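Local coordinates for tail fiber protein (Acinetobacter phage AM24, PDB 5W5P) that probably serves as a trimeric tailspike that recognises, and perhaps degrades, the capsular polysaccharide of its Acinetobacter baumannii host during infection, at residues D120-V125 / T149-P154; R417-G422 / N430-G435; K503-V508 / A595-F600; R490-D495 / L519-S524; D299-P304 / G359-S364. All blocks are in the same frame, centred on the assembly; numbering follows the deposited sequence.

Contact 1: D120-V125 / T149-P154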
# COMPACT_ATOMS: atom_id res chain seq x y z
N ASP A 120 -9.85 -35.24 -20.95
CA ASP A 120 -8.76 -34.77 -20.10
C ASP A 120 -7.47 -34.65 -20.90
O ASP A 120 -7.02 -35.63 -21.51
CB ASP A 120 -8.59 -35.75 -18.93
CG ASP A 120 -7.50 -35.31 -17.96
OD1 ASP A 120 -7.22 -34.10 -17.87
OD2 ASP A 120 -6.92 -36.20 -17.29
N CYS A 121 -6.88 -33.46 -20.90
CA CYS A 121 -5.65 -33.18 -21.63
C CYS A 121 -4.44 -33.05 -20.71
O CYS A 121 -3.38 -32.59 -21.16
CB CYS A 121 -5.82 -31.92 -22.48
SG CYS A 121 -5.85 -30.37 -21.54
N SER A 122 -4.58 -33.43 -19.44
CA SER A 122 -3.51 -33.23 -18.47
C SER A 122 -2.23 -33.94 -18.88
O SER A 122 -1.13 -33.43 -18.65
CB SER A 122 -3.96 -33.71 -17.09
OG SER A 122 -4.87 -32.80 -16.50
N ALA A 123 -2.34 -35.13 -19.49
CA ALA A 123 -1.15 -35.86 -19.92
C ALA A 123 -0.41 -35.10 -21.01
O ALA A 123 0.83 -35.12 -21.05
CB ALA A 123 -1.54 -37.26 -20.40
N GLN A 124 -1.14 -34.43 -21.90
CA GLN A 124 -0.51 -33.63 -22.95
C GLN A 124 0.06 -32.34 -22.38
O GLN A 124 1.13 -31.90 -22.81
CB GLN A 124 -1.52 -33.34 -24.06
CG GLN A 124 -1.94 -34.56 -24.87
CD GLN A 124 -3.07 -35.35 -24.21
OE1 GLN A 124 -4.10 -34.79 -23.84
NE2 GLN A 124 -2.88 -36.66 -24.08
N VAL A 125 -0.64 -31.72 -21.43
CA VAL A 125 -0.08 -30.56 -20.73
C VAL A 125 1.20 -30.96 -20.00
O VAL A 125 2.18 -30.21 -20.00
CB VAL A 125 -1.12 -29.97 -19.75
CG1 VAL A 125 -0.49 -28.90 -18.87
CG2 VAL A 125 -2.31 -29.40 -20.52
N THR A 149 -6.45 -34.16 -14.09
CA THR A 149 -5.36 -34.88 -13.45
C THR A 149 -4.29 -33.86 -13.09
O THR A 149 -3.93 -33.02 -13.94
CB THR A 149 -4.78 -35.97 -14.36
OG1 THR A 149 -5.85 -36.81 -14.83
CG2 THR A 149 -3.75 -36.81 -13.62
N PRO A 150 -3.77 -33.87 -11.86
CA PRO A 150 -2.74 -32.89 -11.50
C PRO A 150 -1.53 -33.01 -12.42
O PRO A 150 -1.08 -34.11 -12.75
CB PRO A 150 -2.40 -33.26 -10.05
CG PRO A 150 -3.63 -33.94 -9.54
CD PRO A 150 -4.18 -34.69 -10.71
N VAL A 151 -1.04 -31.85 -12.87
CA VAL A 151 0.17 -31.75 -13.66
C VAL A 151 1.27 -31.24 -12.75
O VAL A 151 1.09 -30.24 -12.04
CB VAL A 151 -0.03 -30.83 -14.88
CG1 VAL A 151 1.32 -30.42 -15.47
CG2 VAL A 151 -0.88 -31.53 -15.93
N GLY A 152 2.41 -31.92 -12.75
CA GLY A 152 3.50 -31.59 -11.86
C GLY A 152 4.57 -30.77 -12.57
O GLY A 152 5.02 -31.14 -13.66
N LEU A 153 4.97 -29.64 -11.93
CA LEU A 153 6.03 -28.75 -12.36
C LEU A 153 7.39 -29.26 -11.86
O LEU A 153 7.48 -29.84 -10.78
CB LEU A 153 5.79 -27.34 -11.84
CG LEU A 153 4.65 -26.57 -12.50
CD1 LEU A 153 4.45 -25.24 -11.83
CD2 LEU A 153 4.92 -26.38 -13.98
N PRO A 154 8.45 -29.05 -12.65
CA PRO A 154 9.77 -29.56 -12.26
C PRO A 154 10.26 -28.94 -10.95
O PRO A 154 9.84 -27.86 -10.53
CB PRO A 154 10.67 -29.15 -13.43
CG PRO A 154 9.94 -28.01 -14.08
CD PRO A 154 8.49 -28.33 -13.93
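Ser-122 and Asp-120 meet Thr-149 in a small polar contact backed by a valine pair, where the start of helix 122-132 packs against the loop entering strand 151-153, at the beginning of the parallel beta-helix. Thr-149 gives its OG1 proton to Asp-120 OD2 over 2.8 Å, arriving on the syn side and 21° out of the carboxylate plane. Asp-120 reaches the loop because CG stands anti to its backbone N (chi1 -178°). The other oxygen, OD1, takes the backbone N of Ser-122 from 66° above the carboxylate plane, forming an Asx turn just ahead of the helix, and also accepts from the backbone N of Met-148. Ser-122 OG lies 2.7 Å from Thr-149 O and 3.0 Å from Asp-120 OD1, so its single proton has two acceptors within reach. Further along the helix the contact turns apolar. Val-151 CG2 rests 3.3 Å from Ser-122 O and 4.0 Å from Val-125 CG1, the two valine side chains crossing at about a right angle. Gln-126 and Val-129 of the same helix continue this cover over Val-151, while Val-125 also touches Met-147. With bonds to both of its oxygens, the carboxylate of Asp-120 is restrained in rotation, and it ties the first turn of the helix to two successive residues, Met-148 and Thr-149, consistent with an anionic Asp-120.

Contact 2: R417-G422 / N430-G435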
# COMPACT_ATOMS: atom_id res chain seq x y z
N ARG A 417 -21.91 -2.22 13.04
CA ARG A 417 -20.62 -2.06 13.68
C ARG A 417 -19.51 -2.33 12.67
O ARG A 417 -19.67 -3.11 11.73
CB ARG A 417 -20.47 -3.00 14.87
CG ARG A 417 -20.99 -2.43 16.18
CD ARG A 417 -20.54 -3.27 17.36
NE ARG A 417 -21.01 -2.72 18.63
CZ ARG A 417 -22.12 -3.10 19.25
NH1 ARG A 417 -22.89 -4.05 18.72
NH2 ARG A 417 -22.46 -2.54 20.40
N MSE A 418 -18.37 -1.68 12.90
CA MSE A 418 -17.20 -1.93 12.08
C MSE A 418 -16.33 -3.04 12.68
O MSE A 418 -15.64 -3.75 11.95
CB MSE A 418 -16.38 -0.65 11.91
CG MSE A 418 -15.36 -0.73 10.79
SE MSE A 418 -14.17 0.79 10.76
CE MSE A 418 -15.44 2.17 10.21
N TRP A 419 -16.39 -3.18 14.01
CA TRP A 419 -15.62 -4.21 14.70
C TRP A 419 -16.38 -4.65 15.95
O TRP A 419 -17.31 -3.98 16.40
CB TRP A 419 -14.21 -3.72 15.05
CG TRP A 419 -14.17 -2.52 15.96
CD1 TRP A 419 -14.34 -2.52 17.31
CD2 TRP A 419 -13.95 -1.16 15.58
NE1 TRP A 419 -14.24 -1.25 17.80
CE2 TRP A 419 -14.00 -0.39 16.76
CE3 TRP A 419 -13.71 -0.51 14.37
CZ2 TRP A 419 -13.82 0.99 16.76
CZ3 TRP A 419 -13.54 0.86 14.36
CH2 TRP A 419 -13.59 1.59 15.55
N SER A 420 -15.96 -5.79 16.49
CA SER A 420 -16.56 -6.29 17.73
C SER A 420 -16.38 -5.27 18.84
O SER A 420 -15.28 -4.78 19.08
CB SER A 420 -15.92 -7.62 18.12
OG SER A 420 -16.14 -8.62 17.15
N GLU A 421 -17.48 -4.97 19.54
CA GLU A 421 -17.46 -3.93 20.55
C GLU A 421 -16.42 -4.23 21.63
O GLU A 421 -16.26 -5.38 22.06
CB GLU A 421 -18.85 -3.78 21.19
CG GLU A 421 -19.37 -5.04 21.87
CD GLU A 421 -20.45 -5.75 21.07
OE1 GLU A 421 -21.62 -5.75 21.51
OE2 GLU A 421 -20.13 -6.31 19.99
N GLY A 422 -15.69 -3.19 22.04
CA GLY A 422 -14.74 -3.27 23.12
C GLY A 422 -13.43 -3.97 22.80
O GLY A 422 -12.59 -4.09 23.70
N ASN A 430 -12.34 7.25 11.31
CA ASN A 430 -13.32 6.33 10.75
C ASN A 430 -14.68 6.98 10.64
O ASN A 430 -15.04 7.88 11.42
CB ASN A 430 -13.42 5.06 11.61
CG ASN A 430 -12.11 4.30 11.67
OD1 ASN A 430 -11.66 3.70 10.69
ND2 ASN A 430 -11.47 4.33 12.84
N ALA A 431 -15.47 6.52 9.67
CA ALA A 431 -16.81 7.03 9.43
C ALA A 431 -17.84 5.94 9.73
O ALA A 431 -17.71 4.82 9.24
CB ALA A 431 -16.96 7.51 7.99
N PHE A 432 -18.85 6.29 10.52
CA PHE A 432 -19.90 5.36 10.93
C PHE A 432 -21.25 5.90 10.45
O PHE A 432 -22.08 6.32 11.24
CB PHE A 432 -19.89 5.16 12.44
CG PHE A 432 -18.54 4.85 12.99
CD1 PHE A 432 -18.08 3.54 13.04
CD2 PHE A 432 -17.71 5.86 13.46
CE1 PHE A 432 -16.83 3.25 13.54
CE2 PHE A 432 -16.46 5.58 13.96
CZ PHE A 432 -16.01 4.27 14.00
N SER A 433 -21.45 5.87 9.14
CA SER A 433 -22.67 6.40 8.56
C SER A 433 -23.87 5.59 9.03
O SER A 433 -23.85 4.35 9.02
CB SER A 433 -22.56 6.40 7.03
OG SER A 433 -23.83 6.45 6.41
N GLY A 434 -24.92 6.28 9.49
CA GLY A 434 -26.10 5.63 10.02
C GLY A 434 -25.95 5.03 11.40
O GLY A 434 -26.95 4.62 11.99
N GLY A 435 -24.73 4.94 11.92
CA GLY A 435 -24.50 4.45 13.26
C GLY A 435 -23.79 5.49 14.11
O GLY A 435 -24.01 6.69 13.94
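The backbones stay well apart, the closest CA atoms being those of Met-418 and Phe-432 at 7.9 Å, so the irregular segment 417-422 reaches the short strand 431-432 through side chains alone. Met-418, present as selenomethionine, extends toward the strand. Its CG lies anti to the backbone N (chi1 -165°) and the chain runs straight until it bends at the last torsion, which carries the CE methyl into the angle between Asn-430 and Phe-432. There CE sits 3.6 Å from Ala-431 O, 3.8 Å from Asn-430 CB and 3.8 Å from Phe-432 CE1, while SE lies 3.8 Å from Asn-430 OD1. The amide of Asn-430 is held from outside the pair, OD1 by Asn-411 and ND2 by Phe-408 O and Gln-427. Strand 431-432 runs parallel to strand 412-413 in the last part of the parallel beta-helix, and a type II turn from Phe-432 to Gly-435 leads the chain off it, closed by Gly-435 N on Phe-432 O at 3.1 Å. Next to the selenomethionine, Trp-419 brings CH2 to within 3.9 Å of Phe-432 CZ, with CH2 lying near the plane of the phenyl ring, off its edge. The six-membered ring of Trp-419 and the phenyl ring have their planes at 75° and their centroids 5.9 Å apart. Both rings also meet His-440, and the indole stacks on Phe-408. On the strand, Ala-431 packs on Ser-365 of the second subunit, and the backbone of Phe-432 hydrogen-bonds to that subunit.

Contact 3: K503-V508 / A595-F600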
# COMPACT_ATOMS: atom_id res chain seq x y z
N LYS A 503 18.69 25.55 39.06
CA LYS A 503 20.05 25.22 38.69
C LYS A 503 20.99 26.37 39.05
O LYS A 503 20.57 27.53 39.17
CB LYS A 503 20.17 24.92 37.19
CG LYS A 503 19.22 23.84 36.69
CD LYS A 503 19.40 23.60 35.21
CE LYS A 503 18.45 22.55 34.69
NZ LYS A 503 18.74 22.25 33.26
N THR A 504 22.26 26.02 39.23
CA THR A 504 23.31 27.00 39.42
C THR A 504 23.71 27.59 38.07
O THR A 504 23.08 27.32 37.04
CB THR A 504 24.51 26.37 40.13
OG1 THR A 504 25.07 25.36 39.28
CG2 THR A 504 24.09 25.74 41.44
N ALA A 505 24.78 28.38 38.05
CA ALA A 505 25.27 28.92 36.79
C ALA A 505 25.76 27.81 35.86
O ALA A 505 25.57 27.90 34.64
CB ALA A 505 26.38 29.93 37.04
N SER A 506 26.36 26.76 36.42
CA SER A 506 26.86 25.63 35.64
C SER A 506 25.82 24.52 35.46
O SER A 506 26.19 23.40 35.11
CB SER A 506 28.13 25.06 36.29
OG SER A 506 27.87 24.60 37.60
N ASN A 507 24.55 24.82 35.72
CA ASN A 507 23.44 23.90 35.47
C ASN A 507 23.51 22.66 36.36
O ASN A 507 23.27 21.53 35.91
CB ASN A 507 23.36 23.52 33.99
CG ASN A 507 23.01 24.70 33.12
OD1 ASN A 507 21.86 25.13 33.08
ND2 ASN A 507 24.01 25.24 32.43
N VAL A 508 23.83 22.87 37.63
CA VAL A 508 23.73 21.84 38.65
C VAL A 508 22.37 21.98 39.31
O VAL A 508 22.03 23.05 39.83
CB VAL A 508 24.87 21.97 39.68
CG1 VAL A 508 24.66 21.01 40.84
CG2 VAL A 508 26.21 21.72 39.00
N ALA A 595 25.23 29.01 44.55
CA ALA A 595 23.83 29.36 44.71
C ALA A 595 23.04 29.06 43.44
O ALA A 595 23.59 28.92 42.35
CB ALA A 595 23.69 30.85 45.07
N THR A 596 21.72 28.95 43.61
CA THR A 596 20.82 28.76 42.48
C THR A 596 20.78 30.03 41.65
O THR A 596 20.47 31.11 42.16
CB THR A 596 19.42 28.40 42.97
OG1 THR A 596 19.48 27.19 43.73
CG2 THR A 596 18.47 28.23 41.80
N ALA A 597 21.11 29.92 40.36
CA ALA A 597 21.18 31.07 39.48
C ALA A 597 19.98 31.22 38.56
O ALA A 597 19.80 32.29 37.97
CB ALA A 597 22.46 31.01 38.63
N LYS A 598 19.15 30.19 38.43
CA LYS A 598 18.06 30.26 37.47
C LYS A 598 17.02 29.20 37.79
O LYS A 598 17.30 28.21 38.47
CB LYS A 598 18.55 30.08 36.03
CG LYS A 598 19.27 28.76 35.80
CD LYS A 598 20.01 28.76 34.48
CE LYS A 598 21.18 27.82 34.49
NZ LYS A 598 21.94 27.85 33.22
N VAL A 599 15.82 29.42 37.26
CA VAL A 599 14.76 28.42 37.24
C VAL A 599 14.59 27.99 35.79
O VAL A 599 14.22 28.80 34.93
CB VAL A 599 13.45 28.97 37.83
CG1 VAL A 599 12.31 27.99 37.58
CG2 VAL A 599 13.63 29.23 39.32
N PHE A 600 14.88 26.72 35.51
CA PHE A 600 14.71 26.14 34.18
C PHE A 600 13.38 25.39 34.16
O PHE A 600 13.21 24.38 34.84
CB PHE A 600 15.87 25.21 33.85
CG PHE A 600 15.98 24.87 32.39
CD1 PHE A 600 16.27 25.84 31.45
CD2 PHE A 600 15.78 23.57 31.96
CE1 PHE A 600 16.36 25.52 30.10
CE2 PHE A 600 15.87 23.24 30.62
CZ PHE A 600 16.17 24.21 29.69
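A classic beta bulge sets this contact apart: Ala-597 and Lys-598 both face Lys-503, near the start of strand 598-608, beside the end of strand 492-503 in the antiparallel sheet of the C-terminal domain. Lys-503 O accepts two backbone bonds, from Ala-597 N at 2.7 Å and from Lys-598 N at 3.1 Å; the first donor lies in the carbonyl plane on a lone pair, the second tilts 17° from that plane. The return bond, Lys-503 N to Lys-598 O, is nearly straight at 169°. Beyond the bulge, the type I turn from Thr-504 to Asn-507 folds over the strand, and Ala-597 CB presses against Ala-505 N at 3.6 Å. Lys-503, extended beyond CG, slants across Phe-600, with CE 3.8 Å from Phe-600 CB, and delivers NZ to Ser-612 OG of the second subunit. Lys-598 takes a different course. Its CG sits between the backbone N and the carbonyl carbon (chi1 59°), and the extended chain then rises past Thr-504 O to the turn. Its ammonium group, NZ, forms a salt bridge with Glu-459 of strand 451-461 and donates to Asn-507 OD1 in the turn at 2.7 Å, from above the amide carbonyl plane.

Contact 4: R490-D495 / L519-S524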
# COMPACT_ATOMS: atom_id res chain seq x y z
N ARG A 490 -11.04 32.27 18.85
CA ARG A 490 -9.92 32.68 19.69
C ARG A 490 -9.95 32.01 21.06
O ARG A 490 -8.93 31.47 21.51
CB ARG A 490 -9.92 34.20 19.83
CG ARG A 490 -9.90 34.93 18.51
CD ARG A 490 -9.26 36.30 18.62
NE ARG A 490 -9.22 36.99 17.34
CZ ARG A 490 -9.97 38.04 17.03
NH1 ARG A 490 -10.82 38.54 17.92
NH2 ARG A 490 -9.87 38.60 15.83
N ALA A 491 -11.09 32.04 21.73
CA ALA A 491 -11.16 31.61 23.13
C ALA A 491 -10.80 30.14 23.28
O ALA A 491 -11.02 29.32 22.39
CB ALA A 491 -12.57 31.86 23.69
N CYS A 492 -10.24 29.81 24.44
CA CYS A 492 -9.88 28.44 24.78
C CYS A 492 -9.56 28.38 26.26
O CYS A 492 -9.45 29.40 26.94
CB CYS A 492 -8.69 27.94 23.94
SG CYS A 492 -7.18 28.91 24.16
N THR A 493 -9.45 27.15 26.76
CA THR A 493 -8.96 26.89 28.11
C THR A 493 -7.83 25.87 28.02
O THR A 493 -7.64 25.22 26.99
CB THR A 493 -10.07 26.37 29.03
OG1 THR A 493 -10.69 25.22 28.46
CG2 THR A 493 -11.12 27.46 29.23
N ALA A 494 -7.07 25.75 29.10
CA ALA A 494 -5.85 24.95 29.07
C ALA A 494 -5.37 24.67 30.48
O ALA A 494 -5.66 25.41 31.42
CB ALA A 494 -4.75 25.65 28.26
N ASP A 495 -4.60 23.58 30.60
CA ASP A 495 -3.85 23.24 31.80
C ASP A 495 -2.36 23.46 31.54
O ASP A 495 -1.90 23.44 30.40
CB ASP A 495 -4.09 21.78 32.21
CG ASP A 495 -5.52 21.51 32.62
OD1 ASP A 495 -6.26 22.47 32.90
OD2 ASP A 495 -5.90 20.32 32.66
N LEU A 519 -6.11 27.76 33.04
CA LEU A 519 -6.25 29.03 32.33
C LEU A 519 -7.59 29.11 31.61
O LEU A 519 -8.15 28.10 31.18
CB LEU A 519 -5.15 29.24 31.28
CG LEU A 519 -3.70 28.99 31.68
CD1 LEU A 519 -2.81 29.10 30.46
CD2 LEU A 519 -3.30 29.99 32.72
N VAL A 520 -8.07 30.34 31.43
CA VAL A 520 -9.16 30.64 30.52
C VAL A 520 -8.75 31.85 29.69
O VAL A 520 -8.21 32.82 30.22
CB VAL A 520 -10.48 30.91 31.27
CG1 VAL A 520 -10.27 31.91 32.41
CG2 VAL A 520 -11.57 31.37 30.32
N VAL A 521 -8.96 31.77 28.37
CA VAL A 521 -8.61 32.84 27.44
C VAL A 521 -9.88 33.31 26.75
O VAL A 521 -10.61 32.50 26.18
CB VAL A 521 -7.57 32.36 26.40
CG1 VAL A 521 -6.94 33.54 25.68
CG2 VAL A 521 -6.49 31.51 27.07
N GLN A 522 -10.13 34.62 26.79
CA GLN A 522 -11.34 35.17 26.18
C GLN A 522 -11.14 36.65 25.87
O GLN A 522 -10.61 37.40 26.70
CB GLN A 522 -12.56 34.98 27.09
CG GLN A 522 -13.84 35.68 26.61
CD GLN A 522 -14.53 34.94 25.46
OE1 GLN A 522 -14.76 33.73 25.52
NE2 GLN A 522 -14.86 35.68 24.40
N GLY A 523 -11.58 37.06 24.68
CA GLY A 523 -11.57 38.44 24.25
C GLY A 523 -12.95 38.88 23.80
O GLY A 523 -13.98 38.41 24.31
N SER A 524 -12.96 39.79 22.84
CA SER A 524 -14.22 40.27 22.28
C SER A 524 -14.86 39.18 21.42
O SER A 524 -14.21 38.59 20.55
CB SER A 524 -13.98 41.53 21.45
OG SER A 524 -13.25 42.49 22.18
O HOH W 1 -11.49 38.01 20.46
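Cys-492, Thr-493 and Ala-494 pair closely with Val-521, Val-520 and Leu-519 in the antiparallel hairpin of strands 492-503 and 509-523, whereas the Arg-490 end is joined through a water. In the tight part, Cys-492 and Val-521 form a hydrogen-bonded pair, with Val-521 N donating to Cys-492 O at 2.8 Å, almost in line with the carbonyl. Leu-519 N bonds Ala-494 O at 2.9 Å; the return bond from Ala-494 N to Leu-519 O is weak. On the face carrying Cys-492, SG lies 4.0 Å from Val-521 CG2, and Ala-494 and Leu-519 both pack on Met-605. The other face carries the non-hydrogen-bonded pair, Thr-493 and Val-520; Thr-493 CG2 lies 4.1 Å from Val-520 CB. It is covered by Phe-499 of the third subunit, and Thr-493 OG1 bonds Asn-497 of that subunit. Toward the loose end, Gln-522, bent at its second torsion (chi2 76°), sets OE1 3.4 Å from Ala-491 CB and sends NE2 to Gly-523 O. Beyond it, water 1 lies in the guanidinium plane of Arg-490, accepts from NH1 at 2.7 Å and donates to Ser-524 O at 2.8 Å; Arg-490 NH2 bonds Leu-484 O. Direct backbone bonds thus fix the strand register, while on the Thr-493 face Gln-522 OE1 bonds Gln-501 and Asp-495 pairs with Lys-516, both of the third subunit, consistent with this face lying at a trimer interface.

Contact 5: D299-P304 / G359-S364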
# COMPACT_ATOMS: atom_id res chain seq x y z
N ASP A 299 -8.14 -20.32 8.74
CA ASP A 299 -8.73 -20.25 10.08
C ASP A 299 -8.32 -21.42 10.97
O ASP A 299 -9.12 -21.92 11.77
CB ASP A 299 -10.25 -20.15 9.99
CG ASP A 299 -10.86 -21.21 9.10
OD1 ASP A 299 -10.10 -21.95 8.43
OD2 ASP A 299 -12.10 -21.32 9.07
N GLY A 300 -7.07 -21.87 10.87
CA GLY A 300 -6.56 -22.86 11.78
C GLY A 300 -6.31 -22.29 13.17
O GLY A 300 -6.36 -21.08 13.41
N ASP A 301 -6.03 -23.19 14.11
CA ASP A 301 -5.87 -22.83 15.52
C ASP A 301 -4.43 -22.49 15.89
O ASP A 301 -4.11 -22.44 17.08
CB ASP A 301 -6.39 -23.96 16.41
CG ASP A 301 -7.90 -24.05 16.42
OD1 ASP A 301 -8.55 -23.08 16.01
OD2 ASP A 301 -8.44 -25.10 16.84
N GLY A 302 -3.57 -22.24 14.91
CA GLY A 302 -2.17 -22.00 15.19
C GLY A 302 -1.93 -20.70 15.94
O GLY A 302 -2.79 -19.82 16.04
N SER A 303 -0.71 -20.57 16.47
CA SER A 303 -0.25 -19.36 17.14
C SER A 303 1.03 -18.89 16.46
O SER A 303 2.13 -19.16 16.95
CB SER A 303 -0.02 -19.60 18.63
OG SER A 303 -1.10 -20.32 19.20
N PRO A 304 0.91 -18.19 15.32
CA PRO A 304 -0.35 -17.77 14.71
C PRO A 304 -0.84 -18.75 13.66
O PRO A 304 -0.23 -19.80 13.44
CB PRO A 304 0.03 -16.45 14.05
CG PRO A 304 1.43 -16.72 13.55
CD PRO A 304 2.07 -17.68 14.55
N GLY A 359 -13.76 -18.31 18.55
CA GLY A 359 -13.90 -19.72 18.87
C GLY A 359 -12.58 -20.29 19.36
O GLY A 359 -11.94 -19.76 20.28
N THR A 360 -12.16 -21.39 18.74
CA THR A 360 -10.93 -22.07 19.13
C THR A 360 -9.68 -21.32 18.68
O THR A 360 -8.59 -21.61 19.19
CB THR A 360 -10.90 -23.48 18.56
OG1 THR A 360 -11.27 -23.43 17.18
CG2 THR A 360 -11.89 -24.36 19.30
N THR A 361 -9.82 -20.35 17.79
CA THR A 361 -8.68 -19.70 17.16
C THR A 361 -7.89 -18.86 18.16
O THR A 361 -8.43 -18.38 19.16
CB THR A 361 -9.19 -18.85 15.99
OG1 THR A 361 -9.40 -19.70 14.84
CG2 THR A 361 -8.24 -17.77 15.63
N GLY A 362 -6.56 -18.73 17.91
CA GLY A 362 -5.70 -17.94 18.76
C GLY A 362 -5.88 -16.44 18.58
O GLY A 362 -6.58 -15.96 17.69
N TYR A 363 -5.22 -15.67 19.45
CA TYR A 363 -5.33 -14.22 19.40
C TYR A 363 -4.44 -13.64 18.31
O TYR A 363 -3.34 -14.13 18.06
CB TYR A 363 -4.95 -13.60 20.75
CG TYR A 363 -5.95 -13.83 21.86
CD1 TYR A 363 -7.13 -13.10 21.91
CD2 TYR A 363 -5.70 -14.76 22.86
CE1 TYR A 363 -8.05 -13.31 22.93
CE2 TYR A 363 -6.61 -14.97 23.88
CZ TYR A 363 -7.79 -14.25 23.91
OH TYR A 363 -8.69 -14.46 24.92
N SER A 364 -4.93 -12.58 17.66
CA SER A 364 -4.15 -11.88 16.66
C SER A 364 -3.26 -10.83 17.33
O SER A 364 -3.43 -10.49 18.50
CB SER A 364 -5.06 -11.23 15.62
OG SER A 364 -5.72 -12.21 14.84
O HOH W 2 -5.12 -19.18 15.07
O HOH W 3 -5.71 -21.25 19.57
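Asp-301 and Thr-361 bring the backbones within 4.5 Å, CA to CA, where two irregular loops run past each other without a direct backbone bond between them. Two waters join them instead. Water 2 donates to Gly-300 O and, at 2.6 Å, to Gly-302 O, and accepts from Gly-362 N at 3.2 Å. Water 3 donates to Thr-360 O at 2.9 Å and to Asp-301 O at 3.2 Å. Both loops connect strands of the parallel beta-helix, 294-298 to 306-310 and 353-354 to 365-375. The turn between them in the stack contains Tyr-329, on which Pro-304 packs; the Ser-303 to Pro-304 peptide bond is cis. Among the side chains, Thr-360 OG1 donates to Asp-301 OD1 at 3.0 Å, reaching it on the syn side and 20° out of the carboxylate plane. With OG1 of Thr-360 between its backbone N and carbonyl carbon (chi1 47°), the hydroxyl faces the aspartate, and Thr-360 CB lies 3.4 Å from Asp-301 OD2. Thr-361 turns OG1 toward the first loop, where it lies 3.6 Å from Gly-300 O. Asp-299, one residue before that glycine, directs its carboxylate to Lys-324 in a salt bridge.

How the contacts relate
Contacts 1, 5 and 2 follow one another along the parallel beta-helix, whereas contacts 3 and 4 lie in the C-terminal sheet domain. Contact 1 is near the N-terminal end of the beta-helix, where the side chain of Val-125 is about 13 Å from a bound zinc ion; its centre lies about 84 Å from that of contact 3. The centres of contacts 5 and 2 are about 24 Å apart, their nearest atoms about 10 Å. Contacts 3 and 4 share strand 492-503, paired at its end with 598-608 and at its start with 509-523; their centres are about 33 Å apart. Contacts 2 and 3 touch the second subunit and contact 4 the third, while contacts 1 and 5 stay within the chain.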